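Local atomic coordinates of L-iditol 2-dehydrogenase (Clostridium scindens, PDB entry 4OH1), a protein that probably oxidises L-iditol and related polyols with NAD+, as a zinc-containing member of the medium-chain alcohol dehydrogenase family. Residues A[259-271]-A[287-299]. Sequence-based numbering, arbitrary orientation. Where two conformers were deposited one is given.
Sequences LQLLARDGDAVYF and DLYWDQKHIHGMI
The guanidinium of R264 lies flat on the W290 indole, planes 10° apart, with NH2 over the ring 3.2 Å from CE2: an off-centre cation-pi stack. At the guanidinium edge, in its plane, the same NH2 donates to W290 O (3.0 Å). A bend at chi3 (84°) turns the group onto the indole, while D291 OD1 approaches NE obliquely in a long salt bridge; R241 is a second partner of that carboxylate. The H294 ring has Q292 O over one face and, at its edge, D265 OD1, which accepts an almost straight bond from H294 NE2 (2.7 Å, 175°). Q292 NE2 reaches the same oxygen from the opposite face of the carboxylate; Q292 OE1 bonds I299 N of the second subunit. Whereas D265 OD1 is met from above its plane, D267 OD1 receives H296 NE2 (2.8 Å) on its anti lone pair. H294 ND1 pairs with H296 ND1 of the second subunit, and H296 ND1 with H294 ND1 of that subunit. The extended K293 chain runs antiparallel alongside L262, CG against CD2, to put NZ on L259 O (2.8 Å), on a water and, in a salt bridge, on D287 OD1, whose partner OD2 accepts from N283 N; the buried ammonium thus ties helix 252-261 to helix 284-290. I295 CD1 packs on L259 CD1 (3.7 Å). Parallel ladder bonds, including A268 N to H294 O (2.8 Å), join strands 266-270 and 294-297, the last two of the six-stranded Rossmann sheet, which continues antiparallel into the second subunit, as in zinc-dependent alcohol dehydrogenases.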
loop_
_atom_site.group_PDB
_atom_site.type_symbol
_atom_site.label_atom_id
_atom_site.label_comp_id
_atom_site.label_asym_id
_atom_site.label_seq_id
_atom_site.Cartn_x
_atom_site.Cartn_y
_atom_site.Cartn_z
ATOM N N LEU A 259 -0.466 -17.793 -16.099
ATOM C CA LEU A 259 -0.113 -16.492 -16.679
ATOM C C LEU A 259 -1.113 -16.109 -17.766
ATOM O O LEU A 259 -1.532 -14.944 -17.894
ATOM C CB LEU A 259 1.309 -16.529 -17.237
ATOM C CG LEU A 259 1.918 -15.234 -17.747
ATOM C CD1 LEU A 259 2.032 -14.197 -16.665
ATOM C CD2 LEU A 259 3.318 -15.554 -18.324
ATOM N N GLN A 260 -1.535 -17.087 -18.548
ATOM C CA GLN A 260 -2.498 -16.809 -19.608
ATOM C C GLN A 260 -3.856 -16.336 -19.138
ATOM O O GLN A 260 -4.481 -15.528 -19.782
ATOM C CB GLN A 260 -2.697 -18.050 -20.443
ATOM C CG GLN A 260 -1.488 -18.364 -21.251
ATOM C CD GLN A 260 -1.736 -19.500 -22.206
ATOM O OE1 GLN A 260 -2.469 -20.462 -21.895
ATOM N NE2 GLN A 260 -1.131 -19.397 -23.396
ATOM N N LEU A 261 -4.285 -16.889 -18.012
ATOM C CA LEU A 261 -5.534 -16.534 -17.322
ATOM C C LEU A 261 -5.528 -15.177 -16.663
ATOM O O LEU A 261 -6.562 -14.586 -16.398
ATOM C CB LEU A 261 -5.827 -17.560 -16.218
ATOM C CG LEU A 261 -6.209 -18.956 -16.656
ATOM C CD1 LEU A 261 -6.145 -19.868 -15.459
ATOM C CD2 LEU A 261 -7.564 -19.009 -17.294
ATOM N N LEU A 262 -4.358 -14.660 -16.419
ATOM C CA LEU A 262 -4.223 -13.467 -15.665
ATOM C C LEU A 262 -4.735 -12.205 -16.423
ATOM O O LEU A 262 -4.363 -11.941 -17.543
ATOM C CB LEU A 262 -2.734 -13.317 -15.271
ATOM C CG LEU A 262 -2.526 -12.230 -14.189
ATOM C CD1 LEU A 262 -3.106 -12.614 -12.863
ATOM C CD2 LEU A 262 -1.022 -11.978 -14.064
ATOM N N ALA A 263 -5.598 -11.445 -15.779
ATOM C CA ALA A 263 -6.111 -10.187 -16.333
ATOM C C ALA A 263 -5.059 -9.116 -16.441
ATOM O O ALA A 263 -3.996 -9.201 -15.826
ATOM C CB ALA A 263 -7.222 -9.685 -15.481
ATOM N N ARG A 264 -5.363 -8.080 -17.227
ATOM C CA ARG A 264 -4.506 -6.921 -17.305
ATOM C C ARG A 264 -4.415 -6.314 -15.920
ATOM O O ARG A 264 -5.399 -6.270 -15.211
ATOM C CB ARG A 264 -5.031 -5.892 -18.308
ATOM C CG ARG A 264 -5.124 -6.414 -19.720
ATOM C CD ARG A 264 -5.676 -5.340 -20.717
ATOM N NE ARG A 264 -4.610 -4.462 -21.188
ATOM C CZ ARG A 264 -4.825 -3.299 -21.798
ATOM N NH1 ARG A 264 -6.067 -2.874 -21.995
ATOM N NH2 ARG A 264 -3.814 -2.540 -22.207
ATOM N N ASP A 265 -3.229 -5.883 -15.525
ATOM C CA ASP A 265 -2.989 -5.415 -14.181
ATOM C C ASP A 265 -3.208 -6.468 -13.066
ATOM O O ASP A 265 -3.312 -6.111 -11.916
ATOM C CB ASP A 265 -3.843 -4.163 -13.874
ATOM C CG ASP A 265 -3.250 -3.313 -12.764
ATOM O OD1 ASP A 265 -1.987 -3.210 -12.690
ATOM O OD2 ASP A 265 -4.020 -2.729 -11.954
ATOM N N GLY A 266 -3.326 -7.736 -13.400
ATOM C CA GLY A 266 -3.539 -8.779 -12.411
ATOM C C GLY A 266 -2.266 -9.210 -11.682
ATOM O O GLY A 266 -1.163 -8.853 -12.097
ATOM N N ASP A 267 -2.433 -10.005 -10.618
ATOM C CA ASP A 267 -1.315 -10.465 -9.794
ATOM C C ASP A 267 -1.290 -11.955 -9.783
ATOM O O ASP A 267 -2.251 -12.619 -9.349
ATOM C CB ASP A 267 -1.399 -9.974 -8.362
ATOM C CG ASP A 267 -1.271 -8.495 -8.256
ATOM O OD1 ASP A 267 -0.118 -8.037 -8.153
ATOM O OD2 ASP A 267 -2.314 -7.792 -8.266
ATOM N N ALA A 268 -0.192 -12.486 -10.271
ATOM C CA ALA A 268 0.062 -13.956 -10.215
ATOM C C ALA A 268 1.166 -14.274 -9.206
ATOM O O ALA A 268 2.256 -13.668 -9.265
ATOM C CB ALA A 268 0.472 -14.468 -11.562
ATOM N N VAL A 269 0.910 -15.292 -8.376
ATOM C CA VAL A 269 1.817 -15.697 -7.316
ATOM C C VAL A 269 2.191 -17.173 -7.496
ATOM O O VAL A 269 1.331 -18.063 -7.521
ATOM C CB VAL A 269 1.204 -15.516 -5.943
ATOM C CG1 VAL A 269 2.212 -15.829 -4.886
ATOM C CG2 VAL A 269 0.785 -14.065 -5.744
ATOM N N TYR A 270 3.500 -17.386 -7.600
ATOM C CA TYR A 270 4.109 -18.687 -7.782
ATOM C C TYR A 270 4.785 -19.050 -6.490
ATOM O O TYR A 270 5.855 -18.575 -6.184
ATOM C CB TYR A 270 5.089 -18.635 -8.971
ATOM C CG TYR A 270 4.369 -18.387 -10.267
ATOM C CD1 TYR A 270 3.819 -19.422 -11.006
ATOM C CD2 TYR A 270 4.184 -17.100 -10.739
ATOM C CE1 TYR A 270 3.122 -19.180 -12.220
ATOM C CE2 TYR A 270 3.490 -16.850 -11.917
ATOM C CZ TYR A 270 2.981 -17.894 -12.664
ATOM O OH TYR A 270 2.269 -17.597 -13.795
ATOM N N PHE A 271 4.107 -19.868 -5.718
ATOM C CA PHE A 271 4.530 -20.242 -4.357
ATOM C C PHE A 271 4.883 -21.712 -4.173
ATOM O O PHE A 271 5.318 -22.102 -3.105
ATOM C CB PHE A 271 3.424 -19.852 -3.322
ATOM C CG PHE A 271 2.149 -20.603 -3.470
ATOM C CD1 PHE A 271 1.145 -20.146 -4.298
ATOM C CD2 PHE A 271 1.904 -21.742 -2.720
ATOM C CE1 PHE A 271 -0.081 -20.860 -4.433
ATOM C CE2 PHE A 271 0.681 -22.466 -2.858
ATOM C CZ PHE A 271 -0.296 -22.021 -3.712
ATOM N N ASP A 287 2.605 -9.935 -22.231
ATOM C CA ASP A 287 2.342 -10.067 -20.806
ATOM C C ASP A 287 2.597 -8.789 -19.992
ATOM O O ASP A 287 1.785 -8.414 -19.170
ATOM C CB ASP A 287 3.150 -11.212 -20.224
ATOM C CG ASP A 287 2.781 -12.554 -20.826
ATOM O OD1 ASP A 287 1.578 -12.858 -20.881
ATOM O OD2 ASP A 287 3.704 -13.280 -21.214
ATOM N N LEU A 288 3.669 -8.083 -20.312
ATOM C CA LEU A 288 4.130 -7.017 -19.474
ATOM C C LEU A 288 3.821 -5.657 -20.066
ATOM O O LEU A 288 3.078 -4.913 -19.476
ATOM C CB LEU A 288 5.646 -7.147 -19.177
ATOM C CG LEU A 288 6.037 -8.426 -18.430
ATOM C CD1 LEU A 288 7.457 -8.347 -17.841
ATOM C CD2 LEU A 288 5.042 -8.805 -17.357
ATOM N N TYR A 289 4.414 -5.312 -21.195
ATOM C CA TYR A 289 4.147 -4.016 -21.764
ATOM C C TYR A 289 2.630 -3.809 -22.030
ATOM O O TYR A 289 2.070 -2.880 -21.478
ATOM C CB TYR A 289 4.986 -3.778 -23.004
ATOM C CG TYR A 289 4.565 -2.535 -23.716
ATOM C CD1 TYR A 289 4.899 -1.277 -23.222
ATOM C CD2 TYR A 289 3.775 -2.614 -24.851
ATOM C CE1 TYR A 289 4.501 -0.168 -23.858
ATOM C CE2 TYR A 289 3.365 -1.503 -25.499
ATOM C CZ TYR A 289 3.721 -0.288 -25.003
ATOM O OH TYR A 289 3.288 0.808 -25.685
ATOM N N TRP A 290 1.961 -4.672 -22.796
ATOM C CA TRP A 290 0.551 -4.401 -23.142
ATOM C C TRP A 290 -0.347 -4.710 -21.970
ATOM O O TRP A 290 -1.184 -3.899 -21.646
ATOM C CB TRP A 290 0.028 -5.052 -24.466
ATOM C CG TRP A 290 -1.398 -4.553 -24.776
ATOM C CD1 TRP A 290 -2.549 -5.234 -24.592
ATOM C CD2 TRP A 290 -1.785 -3.237 -25.212
ATOM N NE1 TRP A 290 -3.623 -4.456 -24.901
ATOM C CE2 TRP A 290 -3.181 -3.224 -25.295
ATOM C CE3 TRP A 290 -1.079 -2.083 -25.565
ATOM C CZ2 TRP A 290 -3.887 -2.105 -25.688
ATOM C CZ3 TRP A 290 -1.782 -0.982 -25.968
ATOM C CH2 TRP A 290 -3.166 -0.997 -26.022
ATOM N N ASP A 291 -0.146 -5.838 -21.293
ATOM C CA ASP A 291 -1.061 -6.265 -20.230
ATOM C C ASP A 291 -0.759 -5.819 -18.777
ATOM O O ASP A 291 -1.596 -5.972 -17.884
ATOM C CB ASP A 291 -1.283 -7.792 -20.321
ATOM C CG ASP A 291 -2.258 -8.160 -21.438
ATOM O OD1 ASP A 291 -2.839 -7.239 -22.073
ATOM O OD2 ASP A 291 -2.435 -9.360 -21.658
ATOM N N GLN A 292 0.413 -5.250 -18.540
ATOM C CA GLN A 292 0.717 -4.741 -17.260
ATOM C C GLN A 292 0.528 -5.829 -16.161
ATOM O O GLN A 292 -0.015 -5.580 -15.100
ATOM C CB GLN A 292 -0.143 -3.479 -17.002
ATOM C CG GLN A 292 0.458 -2.636 -15.865
ATOM C CD GLN A 292 -0.139 -1.257 -15.697
ATOM O OE1 GLN A 292 0.280 -0.293 -16.348
ATOM N NE2 GLN A 292 -1.123 -1.153 -14.797
ATOM N N LYS A 293 0.971 -7.041 -16.436
ATOM C CA LYS A 293 0.861 -8.110 -15.464
ATOM C C LYS A 293 1.900 -7.967 -14.337
ATOM O O LYS A 293 2.884 -7.263 -14.468
ATOM C CB LYS A 293 0.923 -9.475 -16.127
ATOM C CG LYS A 293 -0.265 -9.787 -17.028
ATOM C CD LYS A 293 0.021 -11.013 -17.875
ATOM C CE LYS A 293 -1.210 -11.377 -18.714
ATOM N NZ LYS A 293 -0.968 -12.673 -19.369
ATOM N N HIS A 294 1.575 -8.526 -13.177
ATOM C CA HIS A 294 2.482 -8.521 -12.036
ATOM C C HIS A 294 2.685 -9.981 -11.682
ATOM O O HIS A 294 1.700 -10.707 -11.434
ATOM C CB HIS A 294 1.934 -7.738 -10.842
ATOM C CG HIS A 294 1.353 -6.418 -11.207
ATOM N ND1 HIS A 294 2.114 -5.297 -11.370
ATOM C CD2 HIS A 294 0.082 -6.046 -11.467
ATOM C CE1 HIS A 294 1.343 -4.290 -11.747
ATOM N NE2 HIS A 294 0.110 -4.724 -11.820
ATOM N N ILE A 295 3.961 -10.394 -11.698
ATOM C CA ILE A 295 4.355 -11.780 -11.412
ATOM C C ILE A 295 5.214 -11.804 -10.149
ATOM O O ILE A 295 6.260 -11.132 -10.077
ATOM C CB ILE A 295 5.164 -12.288 -12.609
ATOM C CG1 ILE A 295 4.223 -12.357 -13.821
ATOM C CG2 ILE A 295 5.775 -13.646 -12.316
ATOM C CD1 ILE A 295 4.930 -12.552 -15.096
ATOM N N HIS A 296 4.782 -12.574 -9.179
ATOM C CA HIS A 296 5.430 -12.598 -7.884
ATOM C C HIS A 296 5.819 -13.989 -7.479
ATOM O O HIS A 296 5.102 -14.981 -7.760
ATOM C CB HIS A 296 4.474 -12.162 -6.770
ATOM C CG HIS A 296 3.720 -10.918 -7.059
ATOM N ND1 HIS A 296 4.263 -9.668 -6.892
ATOM C CD2 HIS A 296 2.443 -10.718 -7.472
ATOM C CE1 HIS A 296 3.365 -8.751 -7.206
ATOM N NE2 HIS A 296 2.260 -9.362 -7.575
ATOM N N GLY A 297 6.914 -14.046 -6.742
ATOM C CA GLY A 297 7.226 -15.209 -5.936
ATOM C C GLY A 297 6.771 -15.066 -4.480
ATOM O O GLY A 297 6.226 -14.036 -4.059
HETATM N N MSE A 298 7.026 -16.114 -3.702
HETATM C CA MSE A 298 6.610 -16.203 -2.296
HETATM C C MSE A 298 7.527 -17.227 -1.562
HETATM O O MSE A 298 7.476 -18.439 -1.854
HETATM C CB MSE A 298 5.135 -16.641 -2.233
HETATM C CG MSE A 298 4.286 -15.938 -1.142
HETATM SE SE MSE A 298 5.007 -16.353 0.597
HETATM C CE MSE A 298 4.358 -18.233 0.652
ATOM N N ILE A 299 8.373 -16.743 -0.644
ATOM C CA ILE A 299 9.107 -17.664 0.266
ATOM C C ILE A 299 8.809 -17.501 1.780
ATOM O O ILE A 299 9.110 -16.473 2.416
ATOM C CB ILE A 299 10.665 -17.691 0.057
ATOM C CG1 ILE A 299 11.265 -18.881 0.897
ATOM C CG2 ILE A 299 11.289 -16.280 0.328
ATOM C CD1 ILE A 299 12.458 -19.675 0.324
HETATM O O HOH W 1 -3.484 -13.372 -20.311
#